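PDB 5V0T: alpha,alpha-trehalose-phosphate synthase (UDP-forming) from Burkholderia xenovorans, which belongs to glycosyltransferase family 20 and has the two-domain GT-B architecture, with 6-O-phosphono-alpha-D-glucopyranose and uridine-5'-diphosphate bound in this model. Local coordinates for residues T93-Y107 / I165-P178. Numbering follows the deposited sequence.
Sequences TLWPAFHYRADLLQY and IPFPASQVLLAVPP. With EDO (1,2-ethanediol), chain L; FMT (formic acid), chain U.
Three prolines of 165-178 each lay a ring carbon over an aromatic face of 93-107. Pro-168 CD stands 3.8 Å from the Phe-98 ring centroid and 22° off its normal; Pro-166 CD covers the His-99 imidazole, and Pro-177 CG sits over the face of the Tyr-107 ring, which chi1 of 175°, with CG anti to the backbone N, places against it. All three qualify as CH-pi contacts. Phe-98 also turns its edge to the face of Phe-167 in a T-shaped pair, with planes at 65° and centroids 5.8 Å apart, while Leu-173 CD1 lies against its CE1. At the close of helix 79-98, Tyr-100 takes positive phi as the C-prime residue of a Schellman motif, as the backbone hydrogen bonds Arg-101 N to Pro-96 O and Tyr-100 N to Ala-97 O establish. Its hydroxyl accepts from Ala-169 N at 3.0 Å, the single direct hydrogen bond between the segments, and a water links it to Phe-167 O. Ala-169 is the N-cap residue of helix 170-173, so the two helix ends are tied together here. Val-176 CG2 and Ala-97 CB, 3.4 Å apart, are closer than usual for two carbons. On the pocket side, Ile-165 CG2 reaches Trp-95 CZ3 at 3.5 Å; both residues line the 6-O-phosphono-alpha-D-glucopyranose site, and Trp-95 NE1 is hydrogen-bonded to Asp-279. His-99 ND1 donates to Trp-95 O at 2.8 Å; the acceptor lies close to the imidazole plane, which helps set the rotation of the ring whose face meets Pro-166 CD. The chemistry is thus mainly apolar, leaving Phe-98 O and Pro-166 O buried without partners, and implies that proline-aromatic CH-pi contacts and apolar packing join the segments, with the Tyr-100 hydroxyl as polar link.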
loop_
_atom_site.group_PDB
_atom_site.type_symbol
_atom_site.label_atom_id
_atom_site.label_comp_id
_atom_site.label_asym_id
_atom_site.label_seq_id
_atom_site.Cartn_x
_atom_site.Cartn_y
_atom_site.Cartn_z
ATOM N N THR A 93 -16.804 1.516 -1.283
ATOM C CA THR A 93 -16.905 2.829 -1.899
ATOM C C THR A 93 -15.536 3.467 -2.085
ATOM O O THR A 93 -15.135 3.738 -3.225
ATOM C CB THR A 93 -17.808 3.755 -1.070
ATOM O OG1 THR A 93 -19.120 3.189 -0.993
ATOM C CG2 THR A 93 -17.876 5.143 -1.710
ATOM N N LEU A 94 -14.809 3.715 -0.989
ATOM C CA LEU A 94 -13.592 4.523 -1.061
ATOM C C LEU A 94 -12.483 3.790 -1.798
ATOM O O LEU A 94 -11.833 4.366 -2.682
ATOM C CB LEU A 94 -13.116 4.915 0.344
ATOM C CG LEU A 94 -14.015 5.914 1.086
ATOM C CD1 LEU A 94 -13.460 6.286 2.483
ATOM C CD2 LEU A 94 -14.265 7.151 0.228
ATOM N N TRP A 95 -12.214 2.535 -1.416
ATOM C CA TRP A 95 -11.112 1.810 -2.053
ATOM C C TRP A 95 -11.276 1.731 -3.563
ATOM O O TRP A 95 -10.335 2.118 -4.279
ATOM C CB TRP A 95 -10.953 0.412 -1.444
ATOM C CG TRP A 95 -9.821 -0.359 -2.097
ATOM C CD1 TRP A 95 -9.910 -1.178 -3.179
ATOM C CD2 TRP A 95 -8.440 -0.355 -1.706
ATOM N NE1 TRP A 95 -8.665 -1.687 -3.498
ATOM C CE2 TRP A 95 -7.751 -1.208 -2.597
ATOM C CE3 TRP A 95 -7.724 0.264 -0.668
ATOM C CZ2 TRP A 95 -6.369 -1.448 -2.496
ATOM C CZ3 TRP A 95 -6.348 0.017 -0.560
ATOM C CH2 TRP A 95 -5.689 -0.823 -1.477
ATOM N N PRO A 96 -12.413 1.281 -4.119
ATOM C CA PRO A 96 -12.516 1.258 -5.589
ATOM C C PRO A 96 -12.461 2.645 -6.207
ATOM O O PRO A 96 -11.816 2.819 -7.248
ATOM C CB PRO A 96 -13.856 0.554 -5.849
ATOM C CG PRO A 96 -14.604 0.642 -4.561
ATOM C CD PRO A 96 -13.584 0.652 -3.477
ATOM N N ALA A 97 -13.084 3.648 -5.576
ATOM C CA ALA A 97 -13.142 4.981 -6.180
ATOM C C ALA A 97 -11.759 5.611 -6.258
ATOM O O ALA A 97 -11.383 6.184 -7.289
ATOM C CB ALA A 97 -14.087 5.882 -5.385
ATOM N N PHE A 98 -10.990 5.514 -5.171
ATOM C CA PHE A 98 -9.668 6.124 -5.096
ATOM C C PHE A 98 -8.645 5.359 -5.927
ATOM O O PHE A 98 -7.588 5.911 -6.251
ATOM C CB PHE A 98 -9.185 6.194 -3.639
ATOM C CG PHE A 98 -9.809 7.302 -2.821
ATOM C CD1 PHE A 98 -11.178 7.562 -2.878
ATOM C CD2 PHE A 98 -9.028 8.057 -1.960
ATOM C CE1 PHE A 98 -11.749 8.573 -2.117
ATOM C CE2 PHE A 98 -9.590 9.068 -1.190
ATOM C CZ PHE A 98 -10.952 9.323 -1.263
ATOM N N HIS A 99 -8.930 4.102 -6.275
ATOM C CA HIS A 99 -8.104 3.356 -7.214
ATOM C C HIS A 99 -8.662 3.389 -8.642
ATOM O O HIS A 99 -8.343 2.509 -9.456
ATOM C CB HIS A 99 -7.922 1.931 -6.697
ATOM C CG HIS A 99 -7.054 1.867 -5.479
ATOM N ND1 HIS A 99 -7.551 2.023 -4.200
ATOM C CD2 HIS A 99 -5.711 1.725 -5.346
ATOM C CE1 HIS A 99 -6.557 1.959 -3.330
ATOM N NE2 HIS A 99 -5.432 1.757 -3.998
ATOM N N TYR A 100 -9.484 4.399 -8.960
ATOM C CA TYR A 100 -9.956 4.646 -10.327
ATOM C C TYR A 100 -10.806 3.482 -10.838
ATOM O O TYR A 100 -10.751 3.113 -12.010
ATOM C CB TYR A 100 -8.779 4.933 -11.274
ATOM C CG TYR A 100 -8.097 6.272 -11.030
ATOM C CD1 TYR A 100 -7.322 6.491 -9.897
ATOM C CD2 TYR A 100 -8.216 7.316 -11.946
ATOM C CE1 TYR A 100 -6.686 7.721 -9.673
ATOM C CE2 TYR A 100 -7.586 8.555 -11.732
ATOM C CZ TYR A 100 -6.825 8.746 -10.596
ATOM O OH TYR A 100 -6.208 9.960 -10.379
ATOM N N ARG A 101 -11.581 2.878 -9.938
ATOM C CA ARG A 101 -12.499 1.820 -10.334
ATOM C C ARG A 101 -13.934 2.203 -9.995
ATOM O O ARG A 101 -14.590 1.523 -9.201
ATOM C CB ARG A 101 -12.131 0.488 -9.672
ATOM C CG ARG A 101 -10.834 -0.138 -10.215
ATOM C CD ARG A 101 -10.882 -0.334 -11.749
ATOM N NE ARG A 101 -11.933 -1.253 -12.174
ATOM C CZ ARG A 101 -11.787 -2.578 -12.209
ATOM N NH1 ARG A 101 -10.643 -3.144 -11.824
ATOM N NH2 ARG A 101 -12.787 -3.343 -12.621
ATOM N N ALA A 102 -14.444 3.273 -10.609
ATOM C CA ALA A 102 -15.823 3.662 -10.334
ATOM C C ALA A 102 -16.799 2.576 -10.752
ATOM O O ALA A 102 -17.888 2.482 -10.180
ATOM C CB ALA A 102 -16.151 4.988 -11.024
ATOM N N ASP A 103 -16.407 1.719 -11.697
ATOM C CA ASP A 103 -17.263 0.608 -12.103
ATOM C C ASP A 103 -17.518 -0.370 -10.962
ATOM O O ASP A 103 -18.542 -1.059 -10.963
ATOM C CB ASP A 103 -16.633 -0.137 -13.275
ATOM C CG ASP A 103 -15.269 -0.726 -12.925
ATOM O OD1 ASP A 103 -14.333 0.049 -12.615
ATOM O OD2 ASP A 103 -15.136 -1.966 -12.972
ATOM N N LEU A 104 -16.583 -0.494 -10.023
ATOM C CA LEU A 104 -16.747 -1.387 -8.881
ATOM C C LEU A 104 -17.298 -0.672 -7.660
ATOM O O LEU A 104 -17.720 -1.332 -6.704
ATOM C CB LEU A 104 -15.409 -2.045 -8.524
ATOM C CG LEU A 104 -14.744 -2.921 -9.597
ATOM C CD1 LEU A 104 -13.366 -3.415 -9.123
ATOM C CD2 LEU A 104 -15.633 -4.100 -10.015
ATOM N N LEU A 105 -17.307 0.652 -7.674
ATOM C CA LEU A 105 -17.876 1.418 -6.574
ATOM C C LEU A 105 -19.324 1.007 -6.313
ATOM O O LEU A 105 -20.147 0.917 -7.231
ATOM C CB LEU A 105 -17.786 2.910 -6.898
ATOM C CG LEU A 105 -18.046 3.958 -5.816
ATOM C CD1 LEU A 105 -17.513 5.287 -6.282
ATOM C CD2 LEU A 105 -19.532 4.086 -5.520
ATOM N N GLN A 106 -19.622 0.711 -5.059
ATOM C CA GLN A 106 -20.992 0.636 -4.589
ATOM C C GLN A 106 -21.163 1.690 -3.507
ATOM O O GLN A 106 -20.207 2.045 -2.809
ATOM C CB GLN A 106 -21.324 -0.746 -4.052
ATOM C CG GLN A 106 -21.377 -1.809 -5.133
ATOM C CD GLN A 106 -21.428 -3.208 -4.559
ATOM O OE1 GLN A 106 -21.279 -3.401 -3.350
ATOM N NE2 GLN A 106 -21.638 -4.196 -5.422
ATOM N N TYR A 107 -22.373 2.222 -3.393
ATOM C CA TYR A 107 -22.635 3.251 -2.402
ATOM C C TYR A 107 -23.937 2.918 -1.701
ATOM O O TYR A 107 -24.923 2.588 -2.362
ATOM C CB TYR A 107 -22.729 4.643 -3.037
ATOM C CG TYR A 107 -23.132 5.706 -2.042
ATOM C CD1 TYR A 107 -22.278 6.064 -1.011
ATOM C CD2 TYR A 107 -24.371 6.344 -2.125
ATOM C CE1 TYR A 107 -22.622 7.033 -0.096
ATOM C CE2 TYR A 107 -24.735 7.322 -1.202
ATOM C CZ TYR A 107 -23.847 7.658 -0.196
ATOM O OH TYR A 107 -24.165 8.613 0.726
ATOM N N ILE A 165 -3.245 5.462 0.176
ATOM C CA ILE A 165 -3.733 5.105 -1.153
ATOM C C ILE A 165 -3.697 6.359 -2.028
ATOM O O ILE A 165 -3.466 7.458 -1.507
ATOM C CB ILE A 165 -5.140 4.491 -1.058
ATOM C CG1 ILE A 165 -6.163 5.541 -0.584
ATOM C CG2 ILE A 165 -5.112 3.260 -0.126
ATOM C CD1 ILE A 165 -7.608 5.025 -0.621
ATOM N N PRO A 166 -3.883 6.260 -3.346
ATOM C CA PRO A 166 -3.833 7.469 -4.174
ATOM C C PRO A 166 -4.946 8.431 -3.783
ATOM O O PRO A 166 -6.000 8.023 -3.292
ATOM C CB PRO A 166 -4.031 6.938 -5.603
ATOM C CG PRO A 166 -3.754 5.477 -5.523
ATOM C CD PRO A 166 -4.151 5.057 -4.149
ATOM N N PHE A 167 -4.715 9.728 -3.990
ATOM C CA PHE A 167 -5.855 10.648 -4.002
ATOM C C PHE A 167 -6.307 10.831 -5.443
ATOM O O PHE A 167 -5.526 11.326 -6.266
ATOM C CB PHE A 167 -5.518 11.999 -3.382
ATOM C CG PHE A 167 -6.747 12.805 -3.038
ATOM C CD1 PHE A 167 -7.410 13.545 -4.011
ATOM C CD2 PHE A 167 -7.289 12.748 -1.756
ATOM C CE1 PHE A 167 -8.553 14.273 -3.686
ATOM C CE2 PHE A 167 -8.435 13.468 -1.431
ATOM C CZ PHE A 167 -9.066 14.222 -2.395
ATOM N N PRO A 168 -7.534 10.452 -5.796
ATOM C CA PRO A 168 -7.917 10.433 -7.208
ATOM C C PRO A 168 -8.145 11.834 -7.753
ATOM O O PRO A 168 -8.458 12.774 -7.022
ATOM C CB PRO A 168 -9.222 9.632 -7.207
ATOM C CG PRO A 168 -9.829 9.978 -5.856
ATOM C CD PRO A 168 -8.620 9.965 -4.930
ATOM N N ALA A 169 -7.976 11.950 -9.071
ATOM C CA ALA A 169 -8.349 13.155 -9.796
ATOM C C ALA A 169 -9.721 13.637 -9.335
ATOM O O ALA A 169 -10.610 12.832 -9.043
ATOM C CB ALA A 169 -8.359 12.861 -11.300
ATOM N N SER A 170 -9.885 14.958 -9.239
ATOM C CA SER A 170 -11.148 15.487 -8.725
ATOM C C SER A 170 -12.352 14.945 -9.497
ATOM O O SER A 170 -13.396 14.655 -8.898
ATOM C CB SER A 170 -11.137 17.017 -8.743
ATOM O OG SER A 170 -11.061 17.519 -10.062
ATOM N N GLN A 171 -12.228 14.793 -10.825
ATOM C CA GLN A 171 -13.357 14.312 -11.626
ATOM C C GLN A 171 -13.744 12.891 -11.256
ATOM O O GLN A 171 -14.909 12.503 -11.400
ATOM C CB GLN A 171 -13.033 14.369 -13.125
ATOM C CG GLN A 171 -13.155 15.744 -13.735
ATOM C CD GLN A 171 -14.587 16.269 -13.633
ATOM O OE1 GLN A 171 -15.540 15.560 -13.949
ATOM N NE2 GLN A 171 -14.738 17.487 -13.141
ATOM N N VAL A 172 -12.769 12.092 -10.839
ATOM C CA VAL A 172 -13.018 10.724 -10.406
ATOM C C VAL A 172 -13.608 10.704 -8.996
ATOM O O VAL A 172 -14.514 9.916 -8.702
ATOM C CB VAL A 172 -11.704 9.920 -10.501
ATOM C CG1 VAL A 172 -11.817 8.591 -9.776
ATOM C CG2 VAL A 172 -11.315 9.713 -11.984
ATOM N N LEU A 173 -13.140 11.598 -8.123
ATOM C CA LEU A 173 -13.672 11.674 -6.761
ATOM C C LEU A 173 -15.153 12.066 -6.755
ATOM O O LEU A 173 -15.902 11.652 -5.862
ATOM C CB LEU A 173 -12.849 12.668 -5.944
ATOM C CG LEU A 173 -13.260 12.896 -4.478
ATOM C CD1 LEU A 173 -13.154 11.589 -3.687
ATOM C CD2 LEU A 173 -12.398 13.976 -3.852
ATOM N N LEU A 174 -15.604 12.822 -7.760
ATOM C CA LEU A 174 -17.010 13.222 -7.840
ATOM C C LEU A 174 -17.966 12.037 -7.901
ATOM O O LEU A 174 -19.157 12.208 -7.617
ATOM C CB LEU A 174 -17.255 14.111 -9.059
ATOM C CG LEU A 174 -16.541 15.463 -9.071
ATOM C CD1 LEU A 174 -16.885 16.235 -10.359
ATOM C CD2 LEU A 174 -16.882 16.257 -7.833
ATOM N N ALA A 175 -17.479 10.849 -8.278
ATOM C CA ALA A 175 -18.320 9.659 -8.284
ATOM C C ALA A 175 -18.713 9.214 -6.879
ATOM O O ALA A 175 -19.701 8.490 -6.730
ATOM C CB ALA A 175 -17.613 8.502 -8.997
ATOM N N VAL A 176 -17.955 9.599 -5.860
ATOM C CA VAL A 176 -18.301 9.284 -4.473
ATOM C C VAL A 176 -19.363 10.292 -4.049
ATOM O O VAL A 176 -19.044 11.478 -3.913
ATOM C CB VAL A 176 -17.067 9.344 -3.554
ATOM C CG1 VAL A 176 -17.439 9.042 -2.107
ATOM C CG2 VAL A 176 -15.981 8.384 -4.037
ATOM N N PRO A 177 -20.617 9.893 -3.848
ATOM C CA PRO A 177 -21.683 10.890 -3.658
ATOM C C PRO A 177 -21.388 11.840 -2.504
ATOM O O PRO A 177 -21.543 13.058 -2.673
ATOM C CB PRO A 177 -22.931 10.023 -3.415
ATOM C CG PRO A 177 -22.656 8.809 -4.272
ATOM C CD PRO A 177 -21.178 8.536 -3.989
ATOM N N PRO A 178 -20.884 11.361 -1.321
ATOM C CA PRO A 178 -20.543 12.331 -0.260
ATOM C C PRO A 178 -19.135 12.921 -0.363
ATOM O O PRO A 178 -18.514 13.203 0.666
ATOM C CB PRO A 178 -20.696 11.508 1.026
ATOM C CG PRO A 178 -20.345 10.131 0.614
ATOM C CD PRO A 178 -20.826 9.974 -0.805
HETATM C C1 EDO L . -11.313 5.424 -14.137
HETATM O O1 EDO L . -11.319 5.453 -15.575
HETATM C C2 EDO L . -12.602 6.033 -13.571
HETATM O O2 EDO L . -12.926 5.467 -12.288
HETATM C C FMT U . -24.236 2.096 -6.053
HETATM O O1 FMT U . -24.356 1.114 -5.307
HETATM O O2 FMT U . -24.546 2.121 -7.255
HETATM O O HOH W 1 -4.406 10.756 -8.450
#